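Local atomic coordinates of nucleotide-binding protein, universal stress protein UspA family (Lactobacillus plantarum, PDB entry 3S3T), a protein that binds ATP and belongs to the universal stress protein UspA family, though its precise cellular role is not established. Residues A[18-22]-A[74-78]; A[38-44]-A[89-95]. All coordinates share one frame; numbering follows the deposited sequence. Where two conformers were deposited one is given.

Contact 1 (A[18-22]-A[74-78]); sequences AQAAF and RQQFV. With ATP (adenosine-5'-triphosphate), chain I.
Phe22 and Arg74 meet where the segments 18-22 and 74-78 run in roughly the same direction, their axes 32° apart and 12.9 Å from each other at closest approach, a separation bridged by long side chains. Arg74 reaches across with its chain extended from CG to NE and lays its methylenes over one face of the Phe22 ring. Its CD sits above the middle of that ring, 3.5 Å from the centroid, in a CH-pi contact. Beyond the ring the guanidinium grips Gln19 side-on: two of its nitrogens share one oxygen, with NE 2.8 Å and NH2 3.0 Å from Gln19 OE1. Gln19 CG stands anti to the backbone N (chi1 178°) and the chain then bends at chi2 (62°), which brings the amide oxygen to the guanidinium edge. In this alpha/beta fold of the HUP clan, the contact joins helix 16-32 to the C-terminal end of helix 53-78, and both Arg74 and Phe22 also touch Leu86 in the loop that follows. Val78 CG2 packs 3.8 Å from Phe22 CZ, while the Phe77 ring approaches Phe22 more loosely, CD1 to CE1 4.1 Å. At the other end of segment 18-22, Ala18 CB rests 3.4 Å from the ribose O3' of ATP.

Contact 2 (A[38-44]-A[89-95]); sequences ALYVVDD and EISYGIP. With ATP (adenosine-5'-triphosphate), chain I.
Val41 and Ser91 pair in a parallel ladder of bonds: Glu89 N to Ala38 O, Tyr40 N to Glu89 O, Ser91 N to Tyr40 O, Val42 N to Ser91 O and Gly93 N to Val42 O. The Val42 N to Ser91 O bond is short at 2.6 Å; past Gly93 the ladder frays into a weak Asp44 N to Gly93 O bond. Val41 turns its own N-H and C=O the other way, to the adenine: its N gives a bond of 3.0 Å to ATP N1, and its O takes a nearly straight one (173°) from ATP N6 at 2.8 Å. Pro95 CG closes on the same amino group, 3.5 Å from N6. Asp43 CG lies anti to the backbone N (chi1 -171°), which carries the carboxylate across Pro95, OD2 3.5 Å from its CD, while OD1 bonds Ser45. With an alanine in its place the carboxylate is gone, which would probably leave Ser45 OG without this partner and open a gap beside Pro95 CD. On the sheet face toward helix 53-78, Tyr92 lies alongside Val42, CD2 3.5 Å from CB, and Ile90 CD1 meets Tyr40 CB at 3.4 Å. The Tyr40 hydroxyl bonds Glu63. Strands 35-43 and 87-93, joined through helix 53-78, form a beta-alpha-beta crossover of the parallel sheet, and the backbone of the inner strand holds the adenine, consistent with a nucleotide site of the HUP clan.

The two contacts interlock along the chain: helix 16-32 leads into strand 35-43, which leads into helix 53-78, and the segments of contacts 1 and 2 alternate in sequence. Their centres are 16 Å apart, yet they meet where Phe22 CE2 packs 4.3 Å from Ala38 CB, so the ring lying under Arg74 also borders the start of segment 38-44. Both touch the same ATP from different ends of the nucleoside, contact 1 at the ribose and contact 2 at the adenine. Lys96 of the second subunit also bonds this nucleotide, so the pocket draws on a neighbouring chain as well.

Contact 1 (A[18-22]-A[74-78])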
ATOM      1  N   ALA A  18      18.528   5.934   6.367  1.00 20.97           N
ATOM      2  CA  ALA A  18      19.199   5.617   5.107  1.00 20.88           C
ATOM      3  C   ALA A  18      20.672   5.327   5.301  1.00 20.79           C
ATOM      4  O   ALA A  18      21.241   4.464   4.615  1.00 20.54           O
ATOM      5  CB  ALA A  18      19.008   6.738   4.098  1.00 19.03           C
ATOM      6  N   GLN A  19      21.321   6.045   6.217  1.00 22.32           N
ATOM      7  CA  GLN A  19      22.715   5.742   6.528  1.00 23.07           C
ATOM      8  C   GLN A  19      22.919   4.389   7.246  1.00 23.33           C
ATOM      9  O   GLN A  19      23.942   3.710   7.055  1.00 23.95           O
ATOM     10  CB  GLN A  19      23.331   6.877   7.361  1.00 24.41           C
ATOM     11  CG  GLN A  19      24.754   6.649   7.781  1.00 26.73           C
ATOM     12  CD  GLN A  19      25.749   6.509   6.637  1.00 29.86           C
ATOM     13  OE1 GLN A  19      25.467   6.855   5.472  1.00 28.46           O
ATOM     14  NE2 GLN A  19      26.956   6.020   6.978  1.00 29.35           N
ATOM     15  N   ALA A  20      21.977   3.994   8.081  1.00 23.87           N
ATOM     16  CA  ALA A  20      22.001   2.651   8.655  1.00 24.24           C
ATOM     17  C   ALA A  20      21.839   1.566   7.510  1.00 24.37           C
ATOM     18  O   ALA A  20      22.455   0.491   7.538  1.00 23.57           O
ATOM     19  CB  ALA A  20      20.912   2.529   9.657  1.00 25.20           C
ATOM     20  N   ALA A  21      20.997   1.876   6.520  1.00 23.57           N
ATOM     21  CA  ALA A  21      20.872   1.055   5.295  1.00 23.14           C
ATOM     22  C   ALA A  21      22.207   0.932   4.549  1.00 22.44           C
ATOM     23  O   ALA A  21      22.601  -0.140   4.134  1.00 21.88           O
ATOM     24  CB  ALA A  21      19.798   1.697   4.357  1.00 21.54           C
ATOM     25  N   PHE A  22      22.875   2.058   4.334  1.00 23.02           N
ATOM     26  CA  PHE A  22      24.150   2.044   3.676  1.00 24.15           C
ATOM     27  C   PHE A  22      25.134   1.186   4.460  1.00 25.11           C
ATOM     28  O   PHE A  22      25.855   0.363   3.887  1.00 24.29           O
ATOM     29  CB  PHE A  22      24.691   3.446   3.491  1.00 24.94           C
ATOM     30  CG  PHE A  22      26.089   3.464   3.012  1.00 25.97           C
ATOM     31  CD1 PHE A  22      27.142   3.659   3.906  1.00 25.97           C
ATOM     32  CD2 PHE A  22      26.370   3.206   1.680  1.00 26.53           C
ATOM     33  CE1 PHE A  22      28.461   3.641   3.463  1.00 27.54           C
ATOM     34  CE2 PHE A  22      27.715   3.190   1.235  1.00 27.86           C
ATOM     35  CZ  PHE A  22      28.739   3.421   2.127  1.00 24.97           C
ATOM     36  N   ARG A  74      31.366   8.367   2.797  1.00 34.75           N
ATOM     37  CA  ARG A  74      31.080   6.955   2.605  1.00 33.84           C
ATOM     38  C   ARG A  74      32.246   6.204   1.900  1.00 34.66           C
ATOM     39  O   ARG A  74      32.561   5.093   2.286  1.00 32.75           O
ATOM     40  CB  ARG A  74      29.746   6.751   1.880  1.00 32.57           C
ATOM     41  CG  ARG A  74      28.539   7.092   2.760  1.00 30.75           C
ATOM     42  CD  ARG A  74      27.250   6.891   2.042  1.00 28.06           C
ATOM     43  NE  ARG A  74      26.101   7.340   2.838  1.00 25.98           N
ATOM     44  CZ  ARG A  74      25.365   8.406   2.575  1.00 24.72           C
ATOM     45  NH1 ARG A  74      25.603   9.180   1.510  1.00 25.87           N
ATOM     46  NH2 ARG A  74      24.384   8.698   3.382  1.00 26.11           N
ATOM     47  N   GLN A  75      32.862   6.824   0.889  1.00 35.56           N
ATOM     48  CA  GLN A  75      34.014   6.236   0.175  1.00 37.51           C
ATOM     49  C   GLN A  75      35.151   5.985   1.132  1.00 39.19           C
ATOM     50  O   GLN A  75      35.866   4.994   0.995  1.00 40.03           O
ATOM     51  CB  GLN A  75      34.550   7.169  -0.906  1.00 38.40           C
ATOM     52  CG  GLN A  75      33.687   7.296  -2.121  1.00 39.76           C
ATOM     53  CD  GLN A  75      33.965   6.233  -3.161  1.00 44.31           C
ATOM     54  OE1 GLN A  75      34.754   5.300  -2.937  1.00 45.59           O
ATOM     55  NE2 GLN A  75      33.311   6.365  -4.316  1.00 44.18           N
ATOM     56  N   GLN A  76      35.328   6.903   2.083  1.00 39.97           N
ATOM     57  CA  GLN A  76      36.370   6.756   3.100  0.60 41.78           C
ATOM     58  C   GLN A  76      36.065   5.551   3.999  1.00 41.56           C
ATOM     59  O   GLN A  76      36.965   4.758   4.290  1.00 42.74           O
ATOM     60  CB  GLN A  76      36.565   8.065   3.900  0.60 42.05           C
ATOM     61  CG  GLN A  76      37.097   9.197   3.020  0.60 42.47           C
ATOM     62  CD  GLN A  76      37.302  10.524   3.741  0.60 43.86           C
ATOM     63  OE1 GLN A  76      37.022  10.659   4.935  0.60 43.95           O
ATOM     64  NE2 GLN A  76      37.793  11.517   3.003  0.60 43.82           N
ATOM     65  N   PHE A  77      34.807   5.390   4.398  1.00 40.11           N
ATOM     66  CA  PHE A  77      34.426   4.288   5.286  1.00 39.82           C
ATOM     67  C   PHE A  77      34.591   2.931   4.610  1.00 39.32           C
ATOM     68  O   PHE A  77      35.138   1.999   5.208  1.00 39.20           O
ATOM     69  CB  PHE A  77      32.983   4.462   5.783  1.00 39.58           C
ATOM     70  CG  PHE A  77      32.420   3.229   6.440  1.00 40.02           C
ATOM     71  CD1 PHE A  77      31.611   2.367   5.736  1.00 38.33           C
ATOM     72  CD2 PHE A  77      32.733   2.926   7.765  1.00 44.32           C
ATOM     73  CE1 PHE A  77      31.095   1.222   6.344  1.00 40.02           C
ATOM     74  CE2 PHE A  77      32.249   1.775   8.383  1.00 44.22           C
ATOM     75  CZ  PHE A  77      31.431   0.918   7.680  1.00 43.86           C
ATOM     76  N   VAL A  78      34.117   2.813   3.367  1.00 38.28           N
ATOM     77  CA  VAL A  78      34.271   1.549   2.611  1.00 37.52           C
ATOM     78  C   VAL A  78      35.752   1.139   2.454  1.00 40.05           C
ATOM     79  O   VAL A  78      36.050  -0.053   2.441  1.00 39.91           O
ATOM     80  CB  VAL A  78      33.543   1.593   1.252  1.00 36.04           C
ATOM     81  CG1 VAL A  78      33.873   0.360   0.397  1.00 34.20           C
ATOM     82  CG2 VAL A  78      32.029   1.697   1.510  1.00 32.82           C
TER
HETATM   83  PG  ATP I 501       7.601   9.519   2.885  1.00 23.61           P
HETATM   84  O1G ATP I 501       8.527  10.139   1.864  1.00 21.33           O
HETATM   85  O2G ATP I 501       6.826  10.549   3.648  1.00 23.27           O
HETATM   86  O3G ATP I 501       6.652   8.447   2.366  1.00 24.20           O
HETATM   87  PB  ATP I 501       9.997   8.948   4.479  1.00 21.06           P
HETATM   88  O1B ATP I 501      10.073   8.805   5.972  1.00 18.77           O
HETATM   89  O2B ATP I 501      10.654  10.128   3.847  1.00 21.89           O
HETATM   90  O3B ATP I 501       8.456   8.838   4.073  1.00 19.29           O
HETATM   91  PA  ATP I 501      11.076   7.206   2.418  1.00 17.99           P
HETATM   92  O1A ATP I 501      11.160   8.400   1.518  1.00 18.16           O
HETATM   93  O2A ATP I 501      10.281   6.078   1.900  1.00 16.51           O
HETATM   94  O3A ATP I 501      10.573   7.554   3.884  1.00 22.37           O
HETATM   95  O5' ATP I 501      12.629   6.730   2.655  1.00 17.23           O
HETATM   96  C5' ATP I 501      12.900   5.349   2.889  1.00 18.05           C
HETATM   97  C4' ATP I 501      14.252   4.967   2.281  1.00 18.41           C
HETATM   98  O4' ATP I 501      14.133   5.276   0.897  1.00 19.63           O
HETATM   99  C3' ATP I 501      15.421   5.800   2.781  1.00 17.59           C
HETATM  100  O3' ATP I 501      15.968   5.311   3.994  1.00 18.15           O
HETATM  101  C2' ATP I 501      16.322   5.709   1.574  1.00 20.13           C
HETATM  102  O2' ATP I 501      16.960   4.441   1.629  1.00 20.29           O
HETATM  103  C1' ATP I 501      15.366   5.762   0.390  1.00 18.20           C
HETATM  104  N9  ATP I 501      15.223   7.116  -0.139  1.00 20.85           N
HETATM  105  C8  ATP I 501      14.281   8.049   0.207  1.00 19.45           C
HETATM  106  N7  ATP I 501      14.478   9.204  -0.470  1.00 17.14           N
HETATM  107  C5  ATP I 501      15.547   8.999  -1.247  1.00 18.68           C
HETATM  108  C6  ATP I 501      16.301   9.816  -2.189  1.00 20.96           C
HETATM  109  N6  ATP I 501      15.894  11.083  -2.414  1.00 21.14           N
HETATM  110  N1  ATP I 501      17.391   9.254  -2.823  1.00 19.20           N
HETATM  111  C2  ATP I 501      17.746   7.987  -2.556  1.00 21.04           C
HETATM  112  N3  ATP I 501      17.136   7.185  -1.672  1.00 15.95           N
HETATM  113  C4  ATP I 501      16.045   7.644  -1.021  1.00 17.54           C

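Contact 2 (A[38-44]-A[89-95])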
ATOM      1  N   ALA A  38      26.056   3.529  -4.118  1.00 22.58           N
ATOM      2  CA  ALA A  38      25.171   4.436  -3.339  1.00 21.76           C
ATOM      3  C   ALA A  38      24.608   5.518  -4.244  1.00 22.61           C
ATOM      4  O   ALA A  38      25.345   6.141  -5.040  1.00 24.21           O
ATOM      5  CB  ALA A  38      25.892   5.035  -2.167  1.00 21.99           C
ATOM      6  N   LEU A  39      23.287   5.705  -4.172  1.00 21.87           N
ATOM      7  CA  LEU A  39      22.581   6.632  -5.059  1.00 21.58           C
ATOM      8  C   LEU A  39      21.768   7.619  -4.226  1.00 21.58           C
ATOM      9  O   LEU A  39      20.891   7.198  -3.492  1.00 21.79           O
ATOM     10  CB  LEU A  39      21.640   5.878  -5.989  1.00 21.13           C
ATOM     11  CG  LEU A  39      20.595   6.673  -6.801  1.00 20.37           C
ATOM     12  CD1 LEU A  39      21.263   7.690  -7.844  1.00 19.87           C
ATOM     13  CD2 LEU A  39      19.702   5.719  -7.500  1.00 23.35           C
ATOM     14  N   TYR A  40      22.079   8.907  -4.321  1.00 20.19           N
ATOM     15  CA  TYR A  40      21.214   9.961  -3.750  1.00 20.73           C
ATOM     16  C   TYR A  40      20.442  10.651  -4.857  1.00 20.43           C
ATOM     17  O   TYR A  40      21.038  11.163  -5.818  1.00 21.93           O
ATOM     18  CB  TYR A  40      22.078  10.991  -3.013  1.00 22.43           C
ATOM     19  CG  TYR A  40      21.308  12.056  -2.247  1.00 23.35           C
ATOM     20  CD1 TYR A  40      20.663  13.106  -2.903  1.00 22.49           C
ATOM     21  CD2 TYR A  40      21.239  12.023  -0.850  1.00 24.19           C
ATOM     22  CE1 TYR A  40      19.935  14.056  -2.188  1.00 21.65           C
ATOM     23  CE2 TYR A  40      20.550  13.013  -0.125  1.00 21.47           C
ATOM     24  CZ  TYR A  40      19.906  13.990  -0.777  1.00 23.40           C
ATOM     25  OH  TYR A  40      19.246  14.917  -0.023  1.00 21.69           O
ATOM     26  N   VAL A  41      19.120  10.697  -4.738  1.00 20.45           N
ATOM     27  CA  VAL A  41      18.318  11.421  -5.710  1.00 19.48           C
ATOM     28  C   VAL A  41      17.867  12.783  -5.202  1.00 20.36           C
ATOM     29  O   VAL A  41      17.164  12.885  -4.196  1.00 17.79           O
ATOM     30  CB  VAL A  41      17.097  10.612  -6.181  1.00 19.97           C
ATOM     31  CG1 VAL A  41      16.431  11.329  -7.414  1.00 19.31           C
ATOM     32  CG2 VAL A  41      17.514   9.207  -6.593  1.00 20.02           C
ATOM     33  N   VAL A  42      18.271  13.834  -5.926  1.00 21.06           N
ATOM     34  CA  VAL A  42      17.834  15.203  -5.633  1.00 22.40           C
ATOM     35  C   VAL A  42      16.433  15.397  -6.240  1.00 22.50           C
ATOM     36  O   VAL A  42      16.257  15.419  -7.474  1.00 22.78           O
ATOM     37  CB  VAL A  42      18.800  16.253  -6.231  1.00 22.90           C
ATOM     38  CG1 VAL A  42      18.322  17.650  -5.933  1.00 24.36           C
ATOM     39  CG2 VAL A  42      20.229  16.059  -5.769  1.00 22.99           C
ATOM     40  N   ASP A  43      15.430  15.569  -5.391  1.00 21.81           N
ATOM     41  CA  ASP A  43      14.059  15.672  -5.888  1.00 22.15           C
ATOM     42  C   ASP A  43      13.877  17.025  -6.550  1.00 23.68           C
ATOM     43  O   ASP A  43      13.897  18.051  -5.878  1.00 23.56           O
ATOM     44  CB  ASP A  43      13.059  15.521  -4.742  1.00 22.39           C
ATOM     45  CG  ASP A  43      11.622  15.412  -5.226  1.00 22.23           C
ATOM     46  OD1 ASP A  43      11.268  15.875  -6.322  1.00 22.51           O
ATOM     47  OD2 ASP A  43      10.846  14.826  -4.477  1.00 24.55           O
ATOM     48  N   ASP A  44      13.661  17.010  -7.852  1.00 23.97           N
ATOM     49  CA  ASP A  44      13.529  18.207  -8.642  1.00 26.84           C
ATOM     50  C   ASP A  44      12.083  18.490  -9.074  1.00 26.84           C
ATOM     51  O   ASP A  44      11.876  19.235 -10.017  1.00 27.54           O
ATOM     52  CB  ASP A  44      14.457  18.141  -9.871  1.00 28.54           C
ATOM     53  CG  ASP A  44      14.069  17.074 -10.875  1.00 30.76           C
ATOM     54  OD1 ASP A  44      13.065  16.344 -10.684  1.00 30.82           O
ATOM     55  OD2 ASP A  44      14.791  16.991 -11.898  1.00 42.23           O
ATOM     56  N   GLU A  89      26.642   8.014  -6.756  1.00 27.48           N
ATOM     57  CA  GLU A  89      25.912   8.685  -7.794  1.00 28.89           C
ATOM     58  C   GLU A  89      24.912   9.647  -7.177  1.00 28.19           C
ATOM     59  O   GLU A  89      24.175   9.280  -6.242  1.00 25.79           O
ATOM     60  CB  GLU A  89      25.144   7.644  -8.595  1.00 30.19           C
ATOM     61  CG  GLU A  89      24.480   8.201  -9.842  1.00 35.71           C
ATOM     62  CD  GLU A  89      25.149   7.781 -11.124  1.00 42.32           C
ATOM     63  OE1 GLU A  89      25.675   6.635 -11.210  1.00 45.21           O
ATOM     64  OE2 GLU A  89      25.080   8.586 -12.082  1.00 48.66           O
ATOM     65  N   ILE A  90      24.880  10.866  -7.706  1.00 27.34           N
ATOM     66  CA  ILE A  90      23.883  11.834  -7.352  1.00 27.35           C
ATOM     67  C   ILE A  90      23.084  12.111  -8.623  1.00 27.39           C
ATOM     68  O   ILE A  90      23.643  12.513  -9.666  1.00 27.07           O
ATOM     69  CB  ILE A  90      24.525  13.138  -6.808  1.00 28.37           C
ATOM     70  CG1 ILE A  90      25.501  12.852  -5.657  1.00 31.18           C
ATOM     71  CG2 ILE A  90      23.462  14.150  -6.426  1.00 29.31           C
ATOM     72  CD1 ILE A  90      24.940  12.112  -4.519  1.00 34.36           C
ATOM     73  N   SER A  91      21.783  11.843  -8.560  1.00 26.39           N
ATOM     74  CA  SER A  91      20.904  12.081  -9.696  1.00 26.75           C
ATOM     75  C   SER A  91      19.780  13.021  -9.324  1.00 26.53           C
ATOM     76  O   SER A  91      19.514  13.245  -8.135  1.00 25.79           O
ATOM     77  CB  SER A  91      20.310  10.744 -10.187  1.00 27.17           C
ATOM     78  OG  SER A  91      21.323   9.926 -10.763  1.00 28.50           O
ATOM     79  N   TYR A  92      19.137  13.557 -10.357  1.00 26.34           N
ATOM     80  CA  TYR A  92      18.048  14.528 -10.240  1.00 25.64           C
ATOM     81  C   TYR A  92      16.777  13.918 -10.849  1.00 25.30           C
ATOM     82  O   TYR A  92      16.776  13.420 -11.981  1.00 24.92           O
ATOM     83  CB  TYR A  92      18.425  15.853 -10.920  1.00 27.67           C
ATOM     84  CG  TYR A  92      19.759  16.391 -10.421  1.00 29.13           C
ATOM     85  CD1 TYR A  92      20.969  15.911 -10.945  1.00 34.51           C
ATOM     86  CD2 TYR A  92      19.812  17.362  -9.438  1.00 30.84           C
ATOM     87  CE1 TYR A  92      22.209  16.387 -10.476  1.00 35.61           C
ATOM     88  CE2 TYR A  92      21.032  17.854  -8.956  1.00 30.21           C
ATOM     89  CZ  TYR A  92      22.228  17.369  -9.469  1.00 35.48           C
ATOM     90  OH  TYR A  92      23.438  17.868  -8.986  1.00 36.89           O
ATOM     91  N   GLY A  93      15.701  13.881 -10.064  1.00 24.01           N
ATOM     92  CA  GLY A  93      14.421  13.355 -10.575  1.00 24.17           C
ATOM     93  C   GLY A  93      13.518  13.112  -9.395  1.00 23.57           C
ATOM     94  O   GLY A  93      13.797  13.585  -8.276  1.00 23.36           O
ATOM     95  N   ILE A  94      12.438  12.381  -9.655  1.00 23.53           N
ATOM     96  CA  ILE A  94      11.502  11.986  -8.626  1.00 22.56           C
ATOM     97  C   ILE A  94      12.138  10.754  -8.008  1.00 22.34           C
ATOM     98  O   ILE A  94      12.402   9.798  -8.713  1.00 22.04           O
ATOM     99  CB  ILE A  94      10.109  11.692  -9.276  1.00 23.58           C
ATOM    100  CG1 ILE A  94       9.588  12.962  -9.963  1.00 24.52           C
ATOM    101  CG2 ILE A  94       9.147  11.181  -8.255  1.00 19.55           C
ATOM    102  CD1 ILE A  94       8.222  12.886 -10.583  1.00 24.73           C
ATOM    103  N   PRO A  95      12.398  10.755  -6.684  1.00 22.77           N
ATOM    104  CA  PRO A  95      13.246   9.708  -6.128  1.00 22.51           C
ATOM    105  C   PRO A  95      12.854   8.246  -6.393  1.00 21.87           C
ATOM    106  O   PRO A  95      13.688   7.461  -6.854  1.00 20.53           O
ATOM    107  CB  PRO A  95      13.227  10.036  -4.655  1.00 22.64           C
ATOM    108  CG  PRO A  95      13.306  11.543  -4.675  1.00 24.12           C
ATOM    109  CD  PRO A  95      12.312  11.909  -5.759  1.00 23.34           C
TER
HETATM  110  PG  ATP I 501       7.601   9.519   2.885  1.00 23.61           P
HETATM  111  O1G ATP I 501       8.527  10.139   1.864  1.00 21.33           O
HETATM  112  O2G ATP I 501       6.826  10.549   3.648  1.00 23.27           O
HETATM  113  O3G ATP I 501       6.652   8.447   2.366  1.00 24.20           O
HETATM  114  PB  ATP I 501       9.997   8.948   4.479  1.00 21.06           P
HETATM  115  O1B ATP I 501      10.073   8.805   5.972  1.00 18.77           O
HETATM  116  O2B ATP I 501      10.654  10.128   3.847  1.00 21.89           O
HETATM  117  O3B ATP I 501       8.456   8.838   4.073  1.00 19.29           O
HETATM  118  PA  ATP I 501      11.076   7.206   2.418  1.00 17.99           P
HETATM  119  O1A ATP I 501      11.160   8.400   1.518  1.00 18.16           O
HETATM  120  O2A ATP I 501      10.281   6.078   1.900  1.00 16.51           O
HETATM  121  O3A ATP I 501      10.573   7.554   3.884  1.00 22.37           O
HETATM  122  O5' ATP I 501      12.629   6.730   2.655  1.00 17.23           O
HETATM  123  C5' ATP I 501      12.900   5.349   2.889  1.00 18.05           C
HETATM  124  C4' ATP I 501      14.252   4.967   2.281  1.00 18.41           C
HETATM  125  O4' ATP I 501      14.133   5.276   0.897  1.00 19.63           O
HETATM  126  C3' ATP I 501      15.421   5.800   2.781  1.00 17.59           C
HETATM  127  O3' ATP I 501      15.968   5.311   3.994  1.00 18.15           O
HETATM  128  C2' ATP I 501      16.322   5.709   1.574  1.00 20.13           C
HETATM  129  O2' ATP I 501      16.960   4.441   1.629  1.00 20.29           O
HETATM  130  C1' ATP I 501      15.366   5.762   0.390  1.00 18.20           C
HETATM  131  N9  ATP I 501      15.223   7.116  -0.139  1.00 20.85           N
HETATM  132  C8  ATP I 501      14.281   8.049   0.207  1.00 19.45           C
HETATM  133  N7  ATP I 501      14.478   9.204  -0.470  1.00 17.14           N
HETATM  134  C5  ATP I 501      15.547   8.999  -1.247  1.00 18.68           C
HETATM  135  C6  ATP I 501      16.301   9.816  -2.189  1.00 20.96           C
HETATM  136  N6  ATP I 501      15.894  11.083  -2.414  1.00 21.14           N
HETATM  137  N1  ATP I 501      17.391   9.254  -2.823  1.00 19.20           N
HETATM  138  C2  ATP I 501      17.746   7.987  -2.556  1.00 21.04           C
HETATM  139  N3  ATP I 501      17.136   7.185  -1.672  1.00 15.95           N
HETATM  140  C4  ATP I 501      16.045   7.644  -1.021  1.00 17.54           C